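Local coordinates for protein alginate lyase (PDB 3NNB) that probably cleaves the polysaccharide alginate by a beta-elimination reaction, at residues Met66-Pro72 and Arg84-Asn90; Leu146-Gln150 and Ala163-Ile168. One frame throughout, in Å; residues are numbered along the deposited sequence.

Contact 1: residues Met66-Pro72 and Arg84-Asn90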
HETATM    1  N   MSE A  66       5.917  -9.216 -13.357  1.00  6.70           N
HETATM    2  CA  MSE A  66       7.012 -10.158 -13.094  1.00  9.03           C
HETATM    3  C   MSE A  66       7.458 -10.071 -11.640  1.00  9.83           C
HETATM    4  O   MSE A  66       7.542  -8.971 -11.079  1.00 10.07           O
HETATM    5  CB  MSE A  66       8.223  -9.792 -13.964  1.00  9.58           C
HETATM    6  CG  MSE A  66       9.332 -10.841 -13.940  1.00 13.44           C
HETATM    7 SE   MSE A  66      10.918 -10.151 -14.871  0.75 10.13          SE
HETATM    8  CE  MSE A  66      11.707  -9.355 -13.372  1.00 23.73           C
ATOM      9  N   GLY A  67       7.773 -11.204 -11.027  1.00  8.90           N
ATOM     10  CA  GLY A  67       8.342 -11.203  -9.680  1.00  8.87           C
ATOM     11  C   GLY A  67       9.578 -10.296  -9.663  1.00  7.04           C
ATOM     12  O   GLY A  67      10.540 -10.537 -10.425  1.00  8.11           O
ATOM     13  N   PRO A  68       9.584  -9.240  -8.834  1.00  6.61           N
ATOM     14  CA  PRO A  68      10.643  -8.234  -9.010  1.00  6.86           C
ATOM     15  C   PRO A  68      12.056  -8.716  -8.731  1.00  8.22           C
ATOM     16  O   PRO A  68      12.988  -8.163  -9.293  1.00  8.25           O
ATOM     17  CB  PRO A  68      10.280  -7.163  -7.998  1.00  9.54           C
ATOM     18  CG  PRO A  68       8.855  -7.245  -7.947  1.00 15.70           C
ATOM     19  CD  PRO A  68       8.490  -8.690  -8.022  1.00  9.84           C
ATOM     20  N   TYR A  69      12.215  -9.727  -7.869  1.00  7.08           N
ATOM     21  CA  TYR A  69      13.554 -10.188  -7.476  1.00  8.10           C
ATOM     22  C   TYR A  69      14.083 -11.347  -8.316  1.00  7.60           C
ATOM     23  O   TYR A  69      15.049 -12.018  -7.924  1.00  8.13           O
ATOM     24  CB  TYR A  69      13.559 -10.570  -6.012  1.00  9.79           C
ATOM     25  CG  TYR A  69      13.166  -9.451  -5.059  1.00  7.51           C
ATOM     26  CD1 TYR A  69      13.513  -8.119  -5.270  1.00  8.08           C
ATOM     27  CD2 TYR A  69      12.475  -9.763  -3.894  1.00 11.19           C
ATOM     28  CE1 TYR A  69      13.153  -7.114  -4.332  1.00 10.22           C
ATOM     29  CE2 TYR A  69      12.114  -8.750  -2.965  1.00 10.22           C
ATOM     30  CZ  TYR A  69      12.478  -7.456  -3.189  1.00 11.56           C
ATOM     31  OH  TYR A  69      12.112  -6.480  -2.258  1.00 12.26           O
ATOM     32  N   TRP A  70      13.439 -11.602  -9.458  1.00  7.30           N
ATOM     33  CA  TRP A  70      13.775 -12.762 -10.293  1.00  6.77           C
ATOM     34  C   TRP A  70      14.502 -12.283 -11.543  1.00  7.19           C
ATOM     35  O   TRP A  70      14.036 -11.365 -12.236  1.00  7.70           O
ATOM     36  CB  TRP A  70      12.480 -13.580 -10.608  1.00  7.43           C
ATOM     37  CG  TRP A  70      11.947 -14.224  -9.361  1.00  6.68           C
ATOM     38  CD1 TRP A  70      11.182 -13.626  -8.374  1.00 10.87           C
ATOM     39  CD2 TRP A  70      12.257 -15.527  -8.880  1.00  6.94           C
ATOM     40  NE1 TRP A  70      10.950 -14.518  -7.359  1.00  8.77           N
ATOM     41  CE2 TRP A  70      11.599 -15.688  -7.631  1.00  8.96           C
ATOM     42  CE3 TRP A  70      12.987 -16.599  -9.401  1.00  7.36           C
ATOM     43  CZ2 TRP A  70      11.665 -16.890  -6.897  1.00 10.24           C
ATOM     44  CZ3 TRP A  70      13.048 -17.788  -8.675  1.00 11.91           C
ATOM     45  CH2 TRP A  70      12.382 -17.920  -7.449  1.00 11.52           C
ATOM     46  N   TRP A  71      15.649 -12.935 -11.801  1.00  8.65           N
ATOM     47  CA  TRP A  71      16.609 -12.545 -12.831  1.00  8.51           C
ATOM     48  C   TRP A  71      17.019 -13.723 -13.699  1.00  8.22           C
ATOM     49  O   TRP A  71      17.011 -14.859 -13.245  1.00  8.87           O
ATOM     50  CB  TRP A  71      17.918 -12.030 -12.194  1.00  9.14           C
ATOM     51  CG  TRP A  71      17.780 -10.781 -11.360  1.00  5.57           C
ATOM     52  CD1 TRP A  71      17.167 -10.668 -10.151  1.00  8.38           C
ATOM     53  CD2 TRP A  71      18.283  -9.490 -11.686  1.00  9.39           C
ATOM     54  NE1 TRP A  71      17.251  -9.355  -9.694  1.00  8.26           N
ATOM     55  CE2 TRP A  71      17.927  -8.615 -10.623  1.00  7.41           C
ATOM     56  CE3 TRP A  71      18.979  -8.967 -12.784  1.00  9.18           C
ATOM     57  CZ2 TRP A  71      18.301  -7.274 -10.613  1.00  8.84           C
ATOM     58  CZ3 TRP A  71      19.338  -7.626 -12.764  1.00  7.58           C
ATOM     59  CH2 TRP A  71      18.977  -6.807 -11.717  1.00  7.45           C
ATOM     60  N   PRO A  72      17.433 -13.435 -14.948  1.00  7.64           N
ATOM     61  CA  PRO A  72      18.007 -14.505 -15.780  1.00  8.49           C
ATOM     62  C   PRO A  72      19.198 -15.175 -15.107  1.00 10.39           C
ATOM     63  O   PRO A  72      20.019 -14.495 -14.477  1.00 10.25           O
ATOM     64  CB  PRO A  72      18.439 -13.792 -17.072  1.00 11.04           C
ATOM     65  CG  PRO A  72      17.793 -12.466 -17.060  1.00 10.81           C
ATOM     66  CD  PRO A  72      17.384 -12.132 -15.633  1.00  7.73           C
ATOM     67  N   ARG A  84      16.320 -16.185  -8.036  1.00  9.38           N
ATOM     68  CA  ARG A  84      15.985 -15.103  -7.129  1.00  8.68           C
ATOM     69  C   ARG A  84      17.210 -14.426  -6.532  1.00  9.87           C
ATOM     70  O   ARG A  84      18.167 -15.073  -6.133  1.00 10.20           O
ATOM     71  CB  ARG A  84      15.085 -15.615  -6.012  1.00 10.04           C
ATOM     72  CG  ARG A  84      14.512 -14.532  -5.131  1.00 14.11           C
ATOM     73  CD  ARG A  84      13.642 -15.233  -4.121  1.00 19.68           C
ATOM     74  NE  ARG A  84      13.099 -14.430  -3.051  1.00 30.17           N
ATOM     75  CZ  ARG A  84      13.426 -14.515  -1.762  1.00 23.81           C
ATOM     76  NH1 ARG A  84      14.431 -15.267  -1.315  1.00 23.16           N
ATOM     77  NH2 ARG A  84      12.773 -13.754  -0.904  1.00 30.04           N
ATOM     78  N   LYS A  85      17.184 -13.093  -6.531  1.00  8.79           N
ATOM     79  CA  LYS A  85      18.183 -12.249  -5.877  1.00  8.67           C
ATOM     80  C   LYS A  85      17.420 -11.324  -4.908  1.00  9.69           C
ATOM     81  O   LYS A  85      17.019 -10.199  -5.268  1.00  8.04           O
ATOM     82  CB  LYS A  85      18.933 -11.397  -6.901  1.00  9.52           C
ATOM     83  CG  LYS A  85      19.687 -12.202  -7.983  1.00 13.79           C
ATOM     84  CD  LYS A  85      20.771 -13.059  -7.381  1.00 20.07           C
ATOM     85  CE  LYS A  85      21.585 -13.739  -8.517  1.00 39.36           C
ATOM     86  NZ  LYS A  85      22.739 -14.530  -8.002  1.00 40.07           N
ATOM     87  N   ASP A  86      17.182 -11.816  -3.698  1.00  6.40           N
ATOM     88  CA  ASP A  86      16.319 -11.095  -2.739  1.00  7.03           C
ATOM     89  C   ASP A  86      16.801  -9.655  -2.583  1.00  7.34           C
ATOM     90  O   ASP A  86      17.991  -9.385  -2.291  1.00  8.43           O
ATOM     91  CB  ASP A  86      16.301 -11.837  -1.382  1.00  8.38           C
ATOM     92  CG  ASP A  86      15.344 -11.237  -0.376  1.00 10.27           C
ATOM     93  OD1 ASP A  86      14.418 -10.495  -0.774  1.00  9.33           O
ATOM     94  OD2 ASP A  86      15.550 -11.505   0.852  1.00 10.88           O
ATOM     95  N   GLY A  87      15.871  -8.718  -2.773  1.00  7.96           N
ATOM     96  CA  GLY A  87      16.123  -7.310  -2.566  1.00  9.38           C
ATOM     97  C   GLY A  87      16.658  -6.544  -3.753  1.00  9.72           C
ATOM     98  O   GLY A  87      16.807  -5.325  -3.692  1.00 10.80           O
ATOM     99  N   GLN A  88      16.959  -7.247  -4.841  1.00  9.13           N
ATOM    100  CA  GLN A  88      17.491  -6.626  -6.059  1.00  7.53           C
ATOM    101  C   GLN A  88      16.451  -6.705  -7.165  1.00  8.12           C
ATOM    102  O   GLN A  88      16.121  -7.811  -7.617  1.00  8.75           O
ATOM    103  CB  GLN A  88      18.802  -7.314  -6.478  1.00  8.69           C
ATOM    104  CG  GLN A  88      19.901  -7.282  -5.395  1.00 11.95           C
ATOM    105  CD  GLN A  88      21.246  -7.779  -5.918  1.00 12.40           C
ATOM    106  OE1 GLN A  88      21.860  -7.134  -6.744  1.00 14.50           O
ATOM    107  NE2 GLN A  88      21.676  -8.921  -5.460  1.00 12.60           N
ATOM    108  N   ARG A  89      15.920  -5.541  -7.556  1.00  8.97           N
ATOM    109  CA  ARG A  89      14.808  -5.452  -8.486  0.70  8.74           C
ATOM    110  C   ARG A  89      15.271  -5.497  -9.956  1.00  8.40           C
ATOM    111  O   ARG A  89      16.021  -4.617 -10.433  1.00  9.57           O
ATOM    112  CB  ARG A  89      13.929  -4.211  -8.220  0.70  9.37           C
ATOM    113  CG  ARG A  89      13.174  -4.264  -6.901  0.70 18.03           C
ATOM    114  CD  ARG A  89      12.294  -3.008  -6.661  0.70 26.66           C
ATOM    115  NE  ARG A  89      11.069  -2.981  -7.474  0.70 25.43           N
ATOM    116  CZ  ARG A  89       9.867  -3.448  -7.118  0.70 22.41           C
ATOM    117  NH1 ARG A  89       9.666  -4.019  -5.935  0.70 27.92           N
ATOM    118  NH2 ARG A  89       8.839  -3.352  -7.978  0.70 25.28           N
ATOM    119  N   ASN A  90      14.795  -6.501 -10.676  1.00  7.85           N
ATOM    120  CA  ASN A  90      15.157  -6.669 -12.082  1.00  7.75           C
ATOM    121  C   ASN A  90      14.453  -5.627 -12.955  1.00 11.12           C
ATOM    122  O   ASN A  90      13.247  -5.542 -12.952  1.00 10.03           O
ATOM    123  CB  ASN A  90      14.740  -8.054 -12.523  1.00  8.38           C
ATOM    124  CG  ASN A  90      15.044  -8.332 -13.977  1.00  6.27           C
ATOM    125  OD1 ASN A  90      15.429  -7.429 -14.756  1.00  8.82           O
ATOM    126  ND2 ASN A  90      14.791  -9.590 -14.379  1.00  6.59           N
TER

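Contact 2: residues Leu146-Gln150 and Ala163-Ile168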
ATOM      1  N   LEU A 146      -5.940 -10.945 -10.523  1.00  8.78           N
ATOM      2  CA  LEU A 146      -4.489 -10.956 -10.640  1.00  7.44           C
ATOM      3  C   LEU A 146      -3.991 -12.408 -10.827  1.00  7.16           C
ATOM      4  O   LEU A 146      -2.974 -12.813 -10.284  1.00  7.83           O
ATOM      5  CB  LEU A 146      -3.843 -10.265  -9.415  1.00  9.57           C
ATOM      6  CG  LEU A 146      -3.894  -8.722  -9.478  1.00 12.94           C
ATOM      7  CD1 LEU A 146      -5.199  -8.269  -8.845  1.00 16.62           C
ATOM      8  CD2 LEU A 146      -2.731  -8.097  -8.761  1.00 19.44           C
ATOM      9  N   THR A 147      -4.664 -13.174 -11.700  1.00  6.79           N
ATOM     10  CA  THR A 147      -4.209 -14.509 -12.042  1.00  6.75           C
ATOM     11  C   THR A 147      -2.782 -14.519 -12.579  1.00  7.45           C
ATOM     12  O   THR A 147      -2.037 -15.493 -12.342  1.00  8.62           O
ATOM     13  CB  THR A 147      -5.206 -15.184 -13.019  1.00 11.08           C
ATOM     14  OG1 THR A 147      -6.473 -15.215 -12.369  1.00  9.92           O
ATOM     15  CG2 THR A 147      -4.745 -16.632 -13.381  1.00  9.57           C
ATOM     16  N   TYR A 148      -2.380 -13.433 -13.256  1.00  8.09           N
ATOM     17  CA  TYR A 148      -1.046 -13.358 -13.855  1.00  7.23           C
ATOM     18  C   TYR A 148      -0.149 -12.324 -13.171  1.00  7.12           C
ATOM     19  O   TYR A 148       0.758 -11.801 -13.777  1.00  7.94           O
ATOM     20  CB  TYR A 148      -1.147 -13.175 -15.366  1.00  7.93           C
ATOM     21  CG  TYR A 148      -1.844 -14.379 -16.002  1.00  7.21           C
ATOM     22  CD1 TYR A 148      -1.123 -15.545 -16.271  1.00  8.84           C
ATOM     23  CD2 TYR A 148      -3.209 -14.380 -16.253  1.00 10.01           C
ATOM     24  CE1 TYR A 148      -1.760 -16.678 -16.794  1.00 11.02           C
ATOM     25  CE2 TYR A 148      -3.837 -15.497 -16.753  1.00  8.74           C
ATOM     26  CZ  TYR A 148      -3.105 -16.644 -17.055  1.00  8.83           C
ATOM     27  OH  TYR A 148      -3.750 -17.790 -17.559  1.00  9.80           O
ATOM     28  N   GLY A 149      -0.456 -12.032 -11.897  1.00  7.51           N
ATOM     29  CA  GLY A 149       0.405 -11.185 -11.069  1.00  6.83           C
ATOM     30  C   GLY A 149       1.672 -11.939 -10.695  1.00  6.35           C
ATOM     31  O   GLY A 149       1.609 -13.068 -10.207  1.00  7.65           O
ATOM     32  N   GLN A 150       2.806 -11.279 -10.871  1.00  8.15           N
ATOM     33  CA  GLN A 150       4.130 -11.851 -10.562  1.00  8.23           C
ATOM     34  C   GLN A 150       4.400 -13.249 -11.100  1.00  7.83           C
ATOM     35  O   GLN A 150       4.806 -14.183 -10.383  1.00  9.49           O
ATOM     36  CB  GLN A 150       4.467 -11.731  -9.077  1.00  8.22           C
ATOM     37  CG  GLN A 150       4.606 -10.307  -8.642  1.00  9.20           C
ATOM     38  CD  GLN A 150       5.213 -10.160  -7.273  1.00  8.93           C
ATOM     39  OE1 GLN A 150       6.000 -11.022  -6.822  1.00  9.03           O
ATOM     40  NE2 GLN A 150       4.866  -9.060  -6.589  1.00  8.56           N
ATOM     41  N   ALA A 163       1.809 -13.911  -4.504  1.00  8.30           N
ATOM     42  CA  ALA A 163       2.642 -12.730  -4.271  1.00  8.23           C
ATOM     43  C   ALA A 163       2.251 -11.542  -5.120  1.00  8.48           C
ATOM     44  O   ALA A 163       2.483 -10.419  -4.729  1.00  7.55           O
ATOM     45  CB  ALA A 163       4.125 -13.080  -4.482  1.00  8.34           C
ATOM     46  N   GLY A 164       1.679 -11.773  -6.304  1.00  6.74           N
ATOM     47  CA  GLY A 164       1.187 -10.660  -7.138  1.00  8.09           C
ATOM     48  C   GLY A 164       0.163  -9.756  -6.497  1.00  5.22           C
ATOM     49  O   GLY A 164       0.017  -8.584  -6.908  1.00  8.30           O
HETATM   50  N   MSE A 165      -0.532 -10.263  -5.485  1.00  7.59           N
HETATM   51  CA  MSE A 165      -1.515  -9.449  -4.745  0.50  6.87           C
HETATM   52  C   MSE A 165      -0.879  -8.191  -4.168  1.00  7.28           C
HETATM   53  O   MSE A 165      -1.533  -7.153  -4.068  1.00  9.82           O
HETATM   54  CB  MSE A 165      -2.182 -10.256  -3.625  0.50  7.92           C
HETATM   55  CG  MSE A 165      -3.358 -11.112  -4.072  0.50 10.12           C
HETATM   56 SE   MSE A 165      -4.865 -10.079  -4.700  0.38  6.71          SE
HETATM   57  CE  MSE A 165      -5.019  -8.856  -3.221  0.50  9.99           C
ATOM     58  N   ILE A 166       0.385  -8.262  -3.764  1.00  6.18           N
ATOM     59  CA  ILE A 166       1.035  -7.093  -3.167  1.00  8.47           C
ATOM     60  C   ILE A 166       1.090  -5.928  -4.165  1.00  8.63           C
ATOM     61  O   ILE A 166       1.176  -4.773  -3.753  1.00  9.79           O
ATOM     62  CB  ILE A 166       2.440  -7.450  -2.559  1.00 10.06           C
ATOM     63  CG1 ILE A 166       2.830  -6.494  -1.421  1.00 11.89           C
ATOM     64  CG2 ILE A 166       3.564  -7.450  -3.647  1.00  9.69           C
ATOM     65  CD1 ILE A 166       2.002  -6.630  -0.159  1.00  9.38           C
ATOM     66  N   ASP A 167       1.097  -6.230  -5.467  1.00  9.05           N
ATOM     67  CA  ASP A 167       1.221  -5.190  -6.502  1.00  7.49           C
ATOM     68  C   ASP A 167       0.162  -4.098  -6.362  1.00  8.22           C
ATOM     69  O   ASP A 167       0.403  -2.949  -6.737  1.00  9.90           O
ATOM     70  CB  ASP A 167       1.100  -5.771  -7.912  1.00  7.48           C
ATOM     71  CG  ASP A 167       2.286  -6.653  -8.328  1.00 12.13           C
ATOM     72  OD1 ASP A 167       3.110  -7.018  -7.468  1.00  9.67           O
ATOM     73  OD2 ASP A 167       2.351  -7.020  -9.526  1.00  7.62           O
ATOM     74  N   ILE A 168      -1.039  -4.460  -5.878  1.00  7.43           N
ATOM     75  CA  ILE A 168      -2.152  -3.523  -5.822  1.00  5.62           C
ATOM     76  C   ILE A 168      -2.401  -2.974  -4.447  1.00  6.00           C
ATOM     77  O   ILE A 168      -3.431  -2.382  -4.188  1.00  8.49           O
ATOM     78  CB  ILE A 168      -3.467  -4.140  -6.390  1.00  6.26           C
ATOM     79  CG1 ILE A 168      -3.895  -5.433  -5.680  1.00  7.22           C
ATOM     80  CG2 ILE A 168      -3.330  -4.318  -7.906  1.00  8.80           C
ATOM     81  CD1 ILE A 168      -5.440  -5.728  -5.825  1.00 10.33           C
TER

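Contact 1: residues Met66-Pro72 and Arg84-Asn90
Gln88 O is met by two groups from the other segment. The indole N-H of Trp71 bonds to it at 2.8 Å (NE1 to O), the oxygen in the ring plane but the nitrogen 49° out of the carbonyl plane. The second is a softer CA-H...O contact from Tyr69. The same indole has Asn90 stacked on one face, amide and ring planes 14° apart. With Asn90 CG anti to its N (chi1 179°), ND2 reaches Trp70 O at 2.9 Å, on a lone pair in the carbonyl plane. Asn90 OD1 accepts the Glu92 backbone N-H, so both amide ends are held. The Met66 side chain crosses Asn90 at about a right angle, its methyl CE 3.3 Å from Asn90 ND2.

Trp70 and Arg84 form a non-hydrogen-bonded pair in the small antiparallel sheet of strands 70-71 and 83-84. Arg84 CB sits over the six-membered Trp70 ring, 3.7 Å from its centroid. Lys85 N bonds to Tyr69 O (2.8 Å) and Asn90 N to Pro68 O (2.8 Å). The type II turn Lys85-Gln88 lays Gly87 N over the centre of the Tyr69 ring, 3.3 Å above its plane, while Tyr69 OH bonds Tyr277 OH. Asp86 OD1 pairs with Arg271.

Contact 2: residues Leu146-Gln150 and Ala163-Ile168
Gln150 and Asp167 make the one hydrogen bond between these segments. Gln150 NE2 donates to Asp167 OD1 at 2.8 Å, with a nearly straight N-H...O angle of 170°. The oxygen lies in the amide plane of Gln150 and is approached on its syn side, the two flat groups being turned 25° from each other. An extended chain beyond CG (chi2 -168°) carries the amide over Gly164 to get there. Ile166 CG2 approaches Gln150 NE2 as well. At the other amide atom, Gln150 OE1 lies 3.6 Å from Ala163 CB and takes a weak hydrogen bond from Arg161 NH2. Asp167 OD2 is hydrogen-bonded to Tyr63 and Ser65, so both carboxylate oxygens are engaged and the rotation of the group is fixed. Ser65 OG also bonds Gln150 N, which ties the two residues together a second time.

Gly149 and Gly164 bring their CA atoms to 4.0 Å, and Gly149 C lies 3.8 Å from Gly164 CA, so main chain rests on main chain with no side chain between. Residues 163-167 have helical backbone angles, and successive N-H groups reach back three residues, as from Asp167 N to Gly164 O. This short helical turn leads toward helix 171-180, while 146-150 makes a type I turn, Leu146 to Gly149, into strand 148-151, which runs parallel to 64-66. The contact thus joins that two-stranded sheet to a largely helical body, consistent with the alpha/alpha toroid of its clan.

Apolar packing is between Leu146 and Ile168: Leu146 CD2 meets Ile168 CG2 at 3.9 Å, and Leu146 CD1 comes to 4.0 Å from Ile168 CD1. Leu146 CD2 also makes a methyl-carbonyl contact with Gly164 O at 3.3 Å. Trp205 of helix 189-208 touches Leu146, and Leu202 of that helix packs on Ile168.

How the contacts relate
The two contacts follow one another along the chain, contact 1 closing before contact 2 opens, and their centres are 15 Å apart. They meet at Gln150, whose OE1 packs 3.6 Å from Pro68 CD and 3.7 Å from Gly67 CA; the backbone of Gly67 is also hydrogen-bonded to Thr151. Contact 1 is the more peripheral, about 20 Å between its centre and that of the chain, against about 13 Å for the buried contact 2. Citrate, probably from the crystallisation liquor, is bound beside each contact: Trp70 NE1 hydrogen-bonds to citrate O4, and a citrate comes within about 4 Å of the Ala163 side chain (nearest atoms); such molecules often mark a pocket.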